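Local coordinates for protein ribonuclease VapC (Haemophilus influenzae, PDB 6NKL) that probably cleaves RNA as the magnesium-dependent toxin of a VapBC toxin-antitoxin system, using a PIN-domain nuclease fold, at residues M4-I9 against L113-V118; R93-N98 against K119-I124; H105-N110 against T125-Q130. All blocks are in the same frame, centred on the assembly; numbering follows the deposited sequence.

Contact 1: M4-I9 against L113-V118; sequences MLDTNI and LITHNV
M4 and L5 pair in parallel with L113 and I114, joining two neighbouring strands in the central sheet of the PIN domain, an alpha/beta fold with its acidic site at the strand ends. Two backbone bonds hold the register: I114 N donates to M4 O at 2.8 Å, and D6 N donates to I114 O at 2.9 Å. M4 and L113 share one face of the sheet, where M4 CG packs on L113 CD1; L5 and I114 share the other, lying side by side with L5 CD2 3.8 Å from I114 CB. Beyond L5 the strand gives way to helix 7-15, and D6 is its N-cap: D6 OD1 takes the N-H of I9 at 2.8 Å, received nearly along the C-O axis. The CB of D6 is directed at 113-118, and with CG between the backbone N and the carbonyl carbon (chi1 89°) its carboxylate comes up against T115. D6 is a predicted magnesium ligand, and D99, the other predicted one, lies near V118, so this strand pair probably forms one wall of the metal site. On the L5 and I114 face, I9 continues the apolar contact, reaching I114 CG2 with CG1 and H116 CB with CD1. H116 meets I9 through that CB; its ring ND1 is hydrogen-bonded to T133 OG1, and the ring lies against that of Y12. Each carboxylate oxygen of D6 has a donor, which fixes the rotation of the group: besides I9 N on OD1, T115 OG1, placed by chi1 -176°, donates to D6 OD2 at 2.9 Å from above the carboxylate plane, 51° out of it.

Contact 2: R93-N98 against K119-I124; sequences RPIGNN and KEFQRI
The guanidinium of R123 carries the ring of P94 over one face, with P94 CB 3.2 Å from R123 NE and set off toward the rim. P94 CG continues the contact along the arginine, 3.5 Å from R123 CD, and the two side chains meet obliquely. R123 runs extended from CG to NE, which carries its flat end out to the proline; its NH1 is hydrogen-bonded to OE1 of Q91, just ahead of the 93-98 loop, a polar partner in addition to the proline on the face. The second flat group, the F121 ring, is met obliquely by I95 CG2 through CE1 at 4.3 Å. Most of that ring's surroundings lie beyond this contact: D6, D99, A103, L113 and L127 all touch it, placing F121 beside the predicted magnesium ligands. I95 is the apolar centre of the pairing. Its CG1 and CD1 branch is anti to the carbonyl carbon (chi1 -60°) and enters between E120 and I124, CG1 lying 3.7 Å from E120 CB and CD1 3.7 Å from I124 CD1. E120, bent at chi2 (90°), slides past I95 in the opposite direction, with its CG beside P94 O. The carboxylate is then joined to the other segment through water: one water accepts from G96 N and donates to E120 OE2, both at 2.9 Å. G96 is the N-cap of helix 97-109, so the water lies at the start of the helix that carries D99. The 3-10 turn at 119-123 is thus held to the helix entrance by van der Waals packing and one water bridge; with no direct hydrogen bond between the segments, the carboxylate of E120 reaches across through the water, and R123 is held by Q91.

Contact 3: H105-N110 against T125-Q130; sequences HALSLN and TDLQWQ
L107 reaches from the last turns of helix 97-109 to the loop entering strand 128-131, so the contact packs a helix against the edge of the parallel alpha/beta sheet of the PIN fold. Its CD2 does most of the touching: it lies 3.3 Å from D126 O and 3.5 Å from D126 OD1, and it also reaches the CA of L127. The leucine and the aspartate cross at about a right angle, D126 being turned so that CG stands between its backbone N and carbonyl carbon (chi1 67°), which puts the carboxylate across the leucine tip, with OD2 near both CD1 and CD2. The preceding residue, A106, adds its CB, which packs on L127 CD1 at 4.0 Å. Farther out, the side-chain amides of N110 and Q128 meet with their planes 52° apart; Q128 NE2 gives N110 OD1 a weak hydrogen bond, bent to 116° at the hydrogen. Behind this first shell, the helix ends in a Schellman motif with N110 at positive phi, and N110 N bonds back to L107 O. That turn places the N110 amide within reach of Q128. On the other segment, Q128 and Q130 are bonded through their backbones to L113, which fixes the strand against its neighbour, while W84 of helix 75-89 packs on D126 and H80 on L107. F121 and L113 continue the apolar cover around L127 and A106. A water supplements the weak amide bond, donating to N110 OD1 at 2.6 Å.

Overall arrangement
From the N terminus, strand 2-5 runs into helix 7-15, and contact 1 closes the longest loop, bringing 113-118 back beside it after some hundred residues of mostly helical chain. The loops of contacts 2 and 3 are shorter, and all three cross, because their segments alternate along the chain. Contact 2 ties the entrance of helix 97-109 to the turn after strand 112-115, and contact 3 ties the end of that same helix to the loop leading into strand 128-131, one of the two outermost strands of the sheet in this chain. The three meet round F121 and L113; contacts 1 and 3 share the sheet, while contacts 2 and 3 share helix 97-109.

Contact 1: M4-I9 against L113-V118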
ATOM      1  N   MET B   4      12.730   9.273  -5.280  1.00 28.93           N
ATOM      2  CA  MET B   4      11.591   9.115  -4.368  1.00 27.41           C
ATOM      3  C   MET B   4      12.108   9.165  -2.932  1.00 25.79           C
ATOM      4  O   MET B   4      12.843   8.279  -2.495  1.00 29.14           O
ATOM      5  CB  MET B   4      10.846   7.804  -4.638  1.00 25.64           C
ATOM      6  CG  MET B   4       9.688   7.491  -3.654  1.00 28.78           C
ATOM      7  SD  MET B   4       8.706   6.045  -4.112  1.00 31.02           S
ATOM      8  CE  MET B   4       7.731   6.718  -5.480  1.00 32.90           C
ATOM      9  N   LEU B   5      11.717  10.191  -2.202  1.00 25.81           N
ATOM     10  CA  LEU B   5      12.124  10.338  -0.815  1.00 28.71           C
ATOM     11  C   LEU B   5      11.214   9.482   0.052  1.00 29.59           C
ATOM     12  O   LEU B   5       9.987   9.663   0.040  1.00 29.03           O
ATOM     13  CB  LEU B   5      12.039  11.788  -0.361  1.00 24.31           C
ATOM     14  CG  LEU B   5      12.597  12.884  -1.251  1.00 33.00           C
ATOM     15  CD1 LEU B   5      12.564  14.146  -0.417  1.00 31.28           C
ATOM     16  CD2 LEU B   5      13.969  12.552  -1.695  1.00 34.05           C
ATOM     17  N   ASP B   6      11.813   8.583   0.813  1.00 24.01           N
ATOM     18  CA  ASP B   6      11.037   7.713   1.675  1.00 32.20           C
ATOM     19  C   ASP B   6      10.658   8.470   2.955  1.00 33.13           C
ATOM     20  O   ASP B   6      11.052   9.613   3.184  1.00 25.76           O
ATOM     21  CB  ASP B   6      11.811   6.424   1.935  1.00 27.17           C
ATOM     22  CG  ASP B   6      12.726   6.491   3.154  1.00 43.19           C
ATOM     23  OD1 ASP B   6      13.154   7.608   3.553  1.00 31.18           O
ATOM     24  OD2 ASP B   6      13.036   5.384   3.704  1.00 38.75           O
ATOM     25  N   THR B   7       9.898   7.813   3.818  1.00 29.74           N
ATOM     26  CA  THR B   7       9.399   8.468   5.026  1.00 28.98           C
ATOM     27  C   THR B   7      10.526   8.812   5.995  1.00 30.01           C
ATOM     28  O   THR B   7      10.473   9.847   6.660  1.00 30.39           O
ATOM     29  CB  THR B   7       8.383   7.550   5.698  1.00 31.62           C
ATOM     30  OG1 THR B   7       7.400   7.148   4.734  1.00 29.52           O
ATOM     31  CG2 THR B   7       7.724   8.240   6.884  1.00 31.99           C
ATOM     32  N   ASN B   8      11.546   7.951   6.104  1.00 29.65           N
ATOM     33  CA  ASN B   8      12.626   8.187   7.070  1.00 31.46           C
ATOM     34  C   ASN B   8      13.450   9.417   6.718  1.00 32.06           C
ATOM     35  O   ASN B   8      13.847  10.165   7.612  1.00 35.83           O
ATOM     36  CB  ASN B   8      13.565   6.980   7.168  1.00 34.98           C
ATOM     37  CG  ASN B   8      12.921   5.785   7.844  1.00 35.70           C
ATOM     38  OD1 ASN B   8      13.231   4.650   7.526  1.00 51.29           O
ATOM     39  ND2 ASN B   8      12.017   6.037   8.769  1.00 40.97           N
ATOM     40  N   ILE B   9      13.736   9.639   5.431  1.00 32.61           N
ATOM     41  CA  ILE B   9      14.549  10.793   5.063  1.00 31.96           C
ATOM     42  C   ILE B   9      13.770  12.078   5.272  1.00 31.55           C
ATOM     43  O   ILE B   9      14.349  13.115   5.610  1.00 32.44           O
ATOM     44  CB  ILE B   9      15.061  10.672   3.613  1.00 33.54           C
ATOM     45  CG1 ILE B   9      16.154  11.692   3.336  1.00 37.20           C
ATOM     46  CG2 ILE B   9      13.996  10.985   2.616  1.00 34.06           C
ATOM     47  CD1 ILE B   9      17.369  11.452   4.100  1.00 43.90           C
ATOM     48  N   LEU B 113      15.323   5.240  -4.795  1.00 29.02           N
ATOM     49  CA  LEU B 113      14.704   5.534  -3.504  1.00 30.59           C
ATOM     50  C   LEU B 113      15.746   6.151  -2.579  1.00 29.31           C
ATOM     51  O   LEU B 113      16.833   5.592  -2.398  1.00 26.26           O
ATOM     52  CB  LEU B 113      14.102   4.274  -2.880  1.00 31.14           C
ATOM     53  CG  LEU B 113      13.331   4.455  -1.568  1.00 31.84           C
ATOM     54  CD1 LEU B 113      12.013   5.194  -1.814  1.00 33.98           C
ATOM     55  CD2 LEU B 113      13.057   3.130  -0.887  1.00 34.59           C
ATOM     56  N   ILE B 114      15.406   7.310  -2.009  1.00 26.52           N
ATOM     57  CA  ILE B 114      16.260   8.049  -1.086  1.00 24.28           C
ATOM     58  C   ILE B 114      15.802   7.783   0.340  1.00 31.47           C
ATOM     59  O   ILE B 114      14.640   8.029   0.681  1.00 26.63           O
ATOM     60  CB  ILE B 114      16.219   9.559  -1.354  1.00 24.54           C
ATOM     61  CG1 ILE B 114      16.583   9.900  -2.795  1.00 29.81           C
ATOM     62  CG2 ILE B 114      17.204  10.250  -0.429  1.00 33.19           C
ATOM     63  CD1 ILE B 114      17.822   9.219  -3.290  1.00 30.47           C
ATOM     64  N   THR B 115      16.724   7.343   1.190  1.00 24.86           N
ATOM     65  CA  THR B 115      16.353   6.856   2.502  1.00 33.13           C
ATOM     66  C   THR B 115      17.344   7.384   3.546  1.00 38.76           C
ATOM     67  O   THR B 115      18.287   8.119   3.235  1.00 37.05           O
ATOM     68  CB  THR B 115      16.285   5.326   2.478  1.00 34.25           C
ATOM     69  OG1 THR B 115      15.836   4.843   3.740  1.00 40.01           O
ATOM     70  CG2 THR B 115      17.622   4.788   2.210  1.00 39.77           C
ATOM     71  N   HIS B 116      17.072   7.058   4.805  1.00 39.64           N
ATOM     72  CA  HIS B 116      17.990   7.294   5.914  1.00 42.45           C
ATOM     73  C   HIS B 116      17.890   6.081   6.813  1.00 41.04           C
ATOM     74  O   HIS B 116      16.805   5.782   7.328  1.00 42.39           O
ATOM     75  CB  HIS B 116      17.638   8.550   6.711  1.00 39.37           C
ATOM     76  CG  HIS B 116      18.384   8.672   8.011  1.00 48.31           C
ATOM     77  ND1 HIS B 116      19.737   8.944   8.071  1.00 55.04           N
ATOM     78  CD2 HIS B 116      17.972   8.544   9.294  1.00 45.67           C
ATOM     79  CE1 HIS B 116      20.121   8.992   9.334  1.00 56.28           C
ATOM     80  NE2 HIS B 116      19.067   8.762  10.097  1.00 56.44           N
ATOM     81  N   ASN B 117      18.991   5.363   6.954  1.00 46.66           N
ATOM     82  CA  ASN B 117      19.106   4.331   7.973  1.00 46.23           C
ATOM     83  C   ASN B 117      18.042   3.237   7.812  1.00 54.20           C
ATOM     84  O   ASN B 117      17.360   2.846   8.763  1.00 60.78           O
ATOM     85  CB  ASN B 117      19.042   4.981   9.354  1.00 54.32           C
ATOM     86  CG  ASN B 117      19.706   4.151  10.425  1.00 68.86           C
ATOM     87  OD1 ASN B 117      20.409   3.174  10.134  1.00 69.68           O
ATOM     88  ND2 ASN B 117      19.490   4.538  11.682  1.00 77.63           N
ATOM     89  N   VAL B 118      17.908   2.729   6.590  1.00 43.32           N
ATOM     90  CA  VAL B 118      17.117   1.530   6.334  1.00 43.11           C
ATOM     91  C   VAL B 118      17.993   0.571   5.539  1.00 35.94           C
ATOM     92  O   VAL B 118      17.800   0.381   4.336  1.00 35.48           O
ATOM     93  CB  VAL B 118      15.810   1.857   5.585  1.00 41.15           C
ATOM     94  CG1 VAL B 118      15.065   0.619   5.262  1.00 37.66           C
ATOM     95  CG2 VAL B 118      14.924   2.775   6.431  1.00 43.48           C
TER

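Contact 2: R93-N98 against K119-I124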
ATOM      1  N   ARG B  93      10.329 -11.232   8.187  1.00 55.32           N
ATOM      2  CA  ARG B  93       9.865  -9.849   8.076  1.00 54.23           C
ATOM      3  C   ARG B  93      10.986  -8.837   8.356  1.00 44.70           C
ATOM      4  O   ARG B  93      10.879  -8.029   9.279  1.00 52.34           O
ATOM      5  CB  ARG B  93       8.664  -9.589   8.983  1.00 61.45           C
ATOM      6  CG  ARG B  93       8.645 -10.348  10.299  1.00 67.93           C
ATOM      7  CD  ARG B  93       7.347 -10.079  11.062  1.00 70.03           C
ATOM      8  NE  ARG B  93       6.363 -11.164  10.983  1.00 56.65           N
ATOM      9  N   PRO B  94      12.070  -8.871   7.576  1.00 37.85           N
ATOM     10  CA  PRO B  94      13.131  -7.862   7.767  1.00 44.65           C
ATOM     11  C   PRO B  94      12.754  -6.457   7.322  1.00 43.18           C
ATOM     12  O   PRO B  94      13.507  -5.533   7.638  1.00 45.34           O
ATOM     13  CB  PRO B  94      14.290  -8.398   6.920  1.00 39.86           C
ATOM     14  CG  PRO B  94      13.628  -9.211   5.865  1.00 45.25           C
ATOM     15  CD  PRO B  94      12.434  -9.861   6.553  1.00 44.82           C
ATOM     16  N   ILE B  95      11.641  -6.262   6.603  1.00 35.05           N
ATOM     17  CA  ILE B  95      11.258  -4.947   6.092  1.00 41.41           C
ATOM     18  C   ILE B  95       9.828  -4.642   6.520  1.00 41.93           C
ATOM     19  O   ILE B  95       8.934  -5.467   6.319  1.00 33.49           O
ATOM     20  CB  ILE B  95      11.401  -4.895   4.561  1.00 37.49           C
ATOM     21  CG1 ILE B  95      12.858  -5.181   4.207  1.00 42.62           C
ATOM     22  CG2 ILE B  95      10.955  -3.540   4.034  1.00 42.57           C
ATOM     23  CD1 ILE B  95      13.173  -5.166   2.742  1.00 36.84           C
ATOM     24  N   GLY B  96       9.606  -3.455   7.103  1.00 36.94           N
ATOM     25  CA  GLY B  96       8.253  -3.064   7.479  1.00 36.69           C
ATOM     26  C   GLY B  96       7.318  -2.979   6.281  1.00 37.28           C
ATOM     27  O   GLY B  96       7.743  -2.762   5.135  1.00 33.28           O
ATOM     28  N   ASN B  97       6.005  -3.119   6.547  1.00 33.61           N
ATOM     29  CA  ASN B  97       5.058  -3.242   5.437  1.00 32.28           C
ATOM     30  C   ASN B  97       5.011  -1.967   4.619  1.00 27.36           C
ATOM     31  O   ASN B  97       5.020  -2.021   3.383  1.00 31.66           O
ATOM     32  CB  ASN B  97       3.647  -3.600   5.899  1.00 33.92           C
ATOM     33  CG  ASN B  97       2.715  -4.053   4.691  1.00 39.10           C
ATOM     34  OD1 ASN B  97       1.530  -3.689   4.619  1.00 36.28           O
ATOM     35  ND2 ASN B  97       3.280  -4.817   3.749  1.00 31.16           N
ATOM     36  N   ASN B  98       4.968  -0.810   5.278  1.00 28.60           N
ATOM     37  CA  ASN B  98       4.912   0.441   4.533  1.00 29.18           C
ATOM     38  C   ASN B  98       6.238   0.729   3.832  1.00 33.19           C
ATOM     39  O   ASN B  98       6.246   1.262   2.720  1.00 26.74           O
ATOM     40  CB  ASN B  98       4.521   1.595   5.448  1.00 29.30           C
ATOM     41  CG  ASN B  98       3.013   1.654   5.684  1.00 32.73           C
ATOM     42  OD1 ASN B  98       2.237   1.101   4.904  1.00 30.46           O
ATOM     43  ND2 ASN B  98       2.597   2.340   6.739  1.00 36.05           N
ATOM     44  N   LYS B 119      18.982  -0.022   6.195  1.00 36.71           N
ATOM     45  CA  LYS B 119      19.867  -0.952   5.506  1.00 32.86           C
ATOM     46  C   LYS B 119      19.121  -2.190   5.008  1.00 33.86           C
ATOM     47  O   LYS B 119      19.583  -2.840   4.062  1.00 39.73           O
ATOM     48  CB  LYS B 119      21.023  -1.341   6.444  1.00 46.76           C
ATOM     49  CG  LYS B 119      22.326  -0.574   6.197  1.00 43.79           C
ATOM     50  N   GLU B 120      17.971  -2.505   5.617  1.00 33.61           N
ATOM     51  CA  GLU B 120      17.131  -3.610   5.168  1.00 34.40           C
ATOM     52  C   GLU B 120      16.921  -3.610   3.669  1.00 33.18           C
ATOM     53  O   GLU B 120      16.755  -4.678   3.062  1.00 38.20           O
ATOM     54  CB  GLU B 120      15.743  -3.547   5.800  1.00 38.79           C
ATOM     55  CG  GLU B 120      15.668  -3.521   7.249  1.00 48.48           C
ATOM     56  CD  GLU B 120      15.699  -2.130   7.737  1.00 44.02           C
ATOM     57  OE1 GLU B 120      16.804  -1.571   7.694  1.00 40.92           O
ATOM     58  OE2 GLU B 120      14.623  -1.602   8.109  1.00 49.04           O
ATOM     59  N   PHE B 121      16.803  -2.419   3.066  1.00 35.56           N
ATOM     60  CA  PHE B 121      16.471  -2.342   1.645  1.00 34.37           C
ATOM     61  C   PHE B 121      17.469  -3.081   0.775  1.00 30.77           C
ATOM     62  O   PHE B 121      17.155  -3.393  -0.383  1.00 35.47           O
ATOM     63  CB  PHE B 121      16.381  -0.876   1.185  1.00 37.73           C
ATOM     64  CG  PHE B 121      15.073  -0.182   1.553  1.00 33.15           C
ATOM     65  CD1 PHE B 121      13.848  -0.859   1.497  1.00 38.70           C
ATOM     66  CD2 PHE B 121      15.077   1.142   1.930  1.00 33.07           C
ATOM     67  CE1 PHE B 121      12.659  -0.203   1.826  1.00 34.54           C
ATOM     68  CE2 PHE B 121      13.905   1.799   2.241  1.00 34.81           C
ATOM     69  CZ  PHE B 121      12.694   1.125   2.188  1.00 41.19           C
ATOM     70  N   GLN B 122      18.661  -3.388   1.290  1.00 35.38           N
ATOM     71  CA  GLN B 122      19.609  -4.153   0.479  1.00 39.11           C
ATOM     72  C   GLN B 122      19.090  -5.547   0.145  1.00 34.15           C
ATOM     73  O   GLN B 122      19.576  -6.150  -0.816  1.00 35.76           O
ATOM     74  CB  GLN B 122      20.966  -4.275   1.185  1.00 41.44           C
ATOM     75  CG  GLN B 122      20.933  -5.087   2.449  1.00 48.34           C
ATOM     76  CD  GLN B 122      22.186  -4.944   3.308  1.00 58.78           C
ATOM     77  OE1 GLN B 122      23.105  -4.185   2.983  1.00 60.30           O
ATOM     78  NE2 GLN B 122      22.215  -5.672   4.426  1.00 56.90           N
ATOM     79  N   ARG B 123      18.109  -6.068   0.901  1.00 31.36           N
ATOM     80  CA  ARG B 123      17.531  -7.383   0.594  1.00 39.91           C
ATOM     81  C   ARG B 123      16.672  -7.360  -0.668  1.00 40.48           C
ATOM     82  O   ARG B 123      16.394  -8.417  -1.256  1.00 30.93           O
ATOM     83  CB  ARG B 123      16.680  -7.876   1.766  1.00 36.05           C
ATOM     84  CG  ARG B 123      17.423  -7.876   3.092  1.00 32.39           C
ATOM     85  CD  ARG B 123      16.492  -8.104   4.248  1.00 39.58           C
ATOM     86  NE  ARG B 123      17.203  -8.330   5.507  1.00 45.04           N
ATOM     87  CZ  ARG B 123      17.437  -9.538   6.040  1.00 41.30           C
ATOM     88  NH1 ARG B 123      17.010 -10.631   5.435  1.00 37.10           N
ATOM     89  NH2 ARG B 123      18.073  -9.651   7.202  1.00 40.09           N
ATOM     90  N   ILE B 124      16.235  -6.178  -1.093  1.00 34.59           N
ATOM     91  CA  ILE B 124      15.498  -6.035  -2.340  1.00 28.18           C
ATOM     92  C   ILE B 124      16.551  -5.719  -3.400  1.00 36.33           C
ATOM     93  O   ILE B 124      16.889  -4.560  -3.680  1.00 34.47           O
ATOM     94  CB  ILE B 124      14.419  -4.972  -2.239  1.00 34.93           C
ATOM     95  CG1 ILE B 124      13.534  -5.238  -1.022  1.00 37.63           C
ATOM     96  CG2 ILE B 124      13.582  -4.982  -3.460  1.00 26.92           C
ATOM     97  CD1 ILE B 124      12.593  -4.094  -0.736  1.00 37.39           C
TER
HETATM   98  O   HOH W   1      11.817  -1.637   7.236  1.00 43.41           O

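Contact 3: H105-N110 against T125-Q130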
ATOM      1  N   HIS B 105       7.019   0.700  -4.875  1.00 27.48           N
ATOM      2  CA  HIS B 105       6.662   1.872  -5.665  1.00 27.30           C
ATOM      3  C   HIS B 105       7.854   2.369  -6.473  1.00 26.22           C
ATOM      4  O   HIS B 105       7.759   2.575  -7.691  1.00 28.09           O
ATOM      5  CB  HIS B 105       6.150   2.968  -4.776  1.00 24.43           C
ATOM      6  CG  HIS B 105       5.230   3.915  -5.468  1.00 31.37           C
ATOM      7  ND1 HIS B 105       4.370   4.751  -4.781  1.00 26.52           N
ATOM      8  CD2 HIS B 105       5.035   4.173  -6.785  1.00 24.78           C
ATOM      9  CE1 HIS B 105       3.659   5.451  -5.650  1.00 31.12           C
ATOM     10  NE2 HIS B 105       4.058   5.137  -6.868  1.00 29.45           N
ATOM     11  N   ALA B 106       8.994   2.558  -5.812  1.00 24.77           N
ATOM     12  CA  ALA B 106      10.197   2.945  -6.541  1.00 27.13           C
ATOM     13  C   ALA B 106      10.530   1.932  -7.640  1.00 28.72           C
ATOM     14  O   ALA B 106      10.837   2.322  -8.769  1.00 28.27           O
ATOM     15  CB  ALA B 106      11.371   3.092  -5.576  1.00 26.76           C
ATOM     16  N   LEU B 107      10.453   0.630  -7.343  1.00 27.73           N
ATOM     17  CA  LEU B 107      10.693  -0.368  -8.392  1.00 29.67           C
ATOM     18  C   LEU B 107       9.755  -0.158  -9.571  1.00 31.78           C
ATOM     19  O   LEU B 107      10.165  -0.232 -10.730  1.00 28.98           O
ATOM     20  CB  LEU B 107      10.514  -1.783  -7.851  1.00 29.16           C
ATOM     21  CG  LEU B 107      11.615  -2.299  -6.937  1.00 32.83           C
ATOM     22  CD1 LEU B 107      11.154  -3.605  -6.395  1.00 33.73           C
ATOM     23  CD2 LEU B 107      12.929  -2.483  -7.717  1.00 37.02           C
ATOM     24  N   SER B 108       8.492   0.128  -9.296  1.00 27.52           N
ATOM     25  CA  SER B 108       7.508   0.233 -10.358  1.00 31.27           C
ATOM     26  C   SER B 108       7.745   1.444 -11.237  1.00 29.82           C
ATOM     27  O   SER B 108       7.229   1.493 -12.352  1.00 31.04           O
ATOM     28  CB  SER B 108       6.091   0.329  -9.779  1.00 29.80           C
ATOM     29  OG  SER B 108       5.906   1.607  -9.177  1.00 35.65           O
ATOM     30  N   LEU B 109       8.459   2.441 -10.743  1.00 28.56           N
ATOM     31  CA  LEU B 109       8.744   3.636 -11.515  1.00 32.98           C
ATOM     32  C   LEU B 109      10.159   3.638 -12.077  1.00 28.19           C
ATOM     33  O   LEU B 109      10.533   4.593 -12.751  1.00 31.47           O
ATOM     34  CB  LEU B 109       8.542   4.881 -10.641  1.00 24.84           C
ATOM     35  CG  LEU B 109       7.122   5.148 -10.148  1.00 35.39           C
ATOM     36  CD1 LEU B 109       7.122   6.168  -9.037  1.00 39.40           C
ATOM     37  CD2 LEU B 109       6.246   5.631 -11.269  1.00 41.38           C
ATOM     38  N   ASN B 110      10.939   2.599 -11.799  1.00 29.45           N
ATOM     39  CA  ASN B 110      12.408   2.635 -11.882  1.00 33.63           C
ATOM     40  C   ASN B 110      12.975   3.936 -11.306  1.00 38.25           C
ATOM     41  O   ASN B 110      13.868   4.578 -11.865  1.00 34.27           O
ATOM     42  CB  ASN B 110      12.876   2.396 -13.315  1.00 32.99           C
ATOM     43  CG  ASN B 110      14.318   1.923 -13.384  1.00 38.25           C
ATOM     44  OD1 ASN B 110      14.786   1.142 -12.548  1.00 38.64           O
ATOM     45  ND2 ASN B 110      15.039   2.421 -14.375  1.00 35.05           N
ATOM     46  N   THR B 125      17.062  -6.772  -4.018  1.00 37.13           N
ATOM     47  CA  THR B 125      18.325  -6.669  -4.734  1.00 37.58           C
ATOM     48  C   THR B 125      18.225  -5.881  -6.024  1.00 33.90           C
ATOM     49  O   THR B 125      19.261  -5.426  -6.519  1.00 39.13           O
ATOM     50  CB  THR B 125      18.843  -8.071  -5.015  1.00 41.24           C
ATOM     51  OG1 THR B 125      17.865  -8.784  -5.777  1.00 39.58           O
ATOM     52  CG2 THR B 125      19.068  -8.822  -3.699  1.00 36.89           C
ATOM     53  N   ASP B 126      17.026  -5.698  -6.585  1.00 30.59           N
ATOM     54  CA  ASP B 126      16.874  -4.857  -7.770  1.00 40.66           C
ATOM     55  C   ASP B 126      16.420  -3.427  -7.459  1.00 39.18           C
ATOM     56  O   ASP B 126      16.144  -2.650  -8.386  1.00 36.22           O
ATOM     57  CB  ASP B 126      15.930  -5.516  -8.782  1.00 42.49           C
ATOM     58  CG  ASP B 126      14.506  -5.611  -8.314  1.00 49.76           C
ATOM     59  OD1 ASP B 126      13.606  -5.582  -9.204  1.00 55.92           O
ATOM     60  OD2 ASP B 126      14.277  -5.745  -7.092  1.00 46.69           O
ATOM     61  N   LEU B 127      16.378  -3.048  -6.188  1.00 37.88           N
ATOM     62  CA  LEU B 127      16.021  -1.690  -5.809  1.00 34.04           C
ATOM     63  C   LEU B 127      17.226  -0.785  -5.964  1.00 30.44           C
ATOM     64  O   LEU B 127      18.298  -1.081  -5.436  1.00 32.48           O
ATOM     65  CB  LEU B 127      15.528  -1.662  -4.363  1.00 27.18           C
ATOM     66  CG  LEU B 127      15.245  -0.292  -3.777  1.00 26.99           C
ATOM     67  CD1 LEU B 127      14.155   0.359  -4.570  1.00 29.71           C
ATOM     68  CD2 LEU B 127      14.844  -0.447  -2.334  1.00 31.49           C
ATOM     69  N   GLN B 128      17.042   0.327  -6.653  1.00 32.85           N
ATOM     70  CA  GLN B 128      18.044   1.384  -6.672  1.00 30.87           C
ATOM     71  C   GLN B 128      17.756   2.347  -5.519  1.00 31.24           C
ATOM     72  O   GLN B 128      16.666   2.920  -5.439  1.00 29.55           O
ATOM     73  CB  GLN B 128      18.011   2.106  -8.018  1.00 33.25           C
ATOM     74  CG  GLN B 128      18.215   1.169  -9.222  1.00 32.72           C
ATOM     75  CD  GLN B 128      18.309   1.945 -10.510  1.00 41.58           C
ATOM     76  OE1 GLN B 128      19.207   2.768 -10.682  1.00 37.92           O
ATOM     77  NE2 GLN B 128      17.373   1.699 -11.422  1.00 46.11           N
ATOM     78  N   TRP B 129      18.712   2.508  -4.610  1.00 24.19           N
ATOM     79  CA  TRP B 129      18.500   3.421  -3.509  1.00 29.75           C
ATOM     80  C   TRP B 129      19.819   4.009  -3.031  1.00 37.09           C
ATOM     81  O   TRP B 129      20.916   3.529  -3.353  1.00 35.76           O
ATOM     82  CB  TRP B 129      17.767   2.738  -2.356  1.00 30.10           C
ATOM     83  CG  TRP B 129      18.541   1.617  -1.806  1.00 31.96           C
ATOM     84  CD1 TRP B 129      18.715   0.395  -2.363  1.00 35.76           C
ATOM     85  CD2 TRP B 129      19.286   1.623  -0.594  1.00 36.08           C
ATOM     86  NE1 TRP B 129      19.511  -0.375  -1.562  1.00 36.62           N
ATOM     87  CE2 TRP B 129      19.871   0.352  -0.462  1.00 38.94           C
ATOM     88  CE3 TRP B 129      19.489   2.573   0.411  1.00 39.32           C
ATOM     89  CZ2 TRP B 129      20.672   0.007   0.627  1.00 38.90           C
ATOM     90  CZ3 TRP B 129      20.284   2.240   1.490  1.00 41.98           C
ATOM     91  CH2 TRP B 129      20.862   0.961   1.593  1.00 41.85           C
ATOM     92  N   GLN B 130      19.672   5.086  -2.271  1.00 26.74           N
ATOM     93  CA  GLN B 130      20.768   5.887  -1.769  1.00 31.79           C
ATOM     94  C   GLN B 130      20.337   6.471  -0.440  1.00 32.95           C
ATOM     95  O   GLN B 130      19.167   6.818  -0.260  1.00 30.92           O
ATOM     96  CB  GLN B 130      21.142   7.023  -2.716  1.00 26.43           C
ATOM     97  CG  GLN B 130      21.605   6.497  -4.089  1.00 35.90           C
ATOM     98  CD  GLN B 130      21.803   7.593  -5.126  1.00 34.38           C
ATOM     99  OE1 GLN B 130      21.877   8.776  -4.797  1.00 36.63           O
ATOM    100  NE2 GLN B 130      21.860   7.195  -6.397  1.00 44.54           N
TER
HETATM  101  O   HOH W   2      14.535  -0.479 -10.541  1.00 36.31           O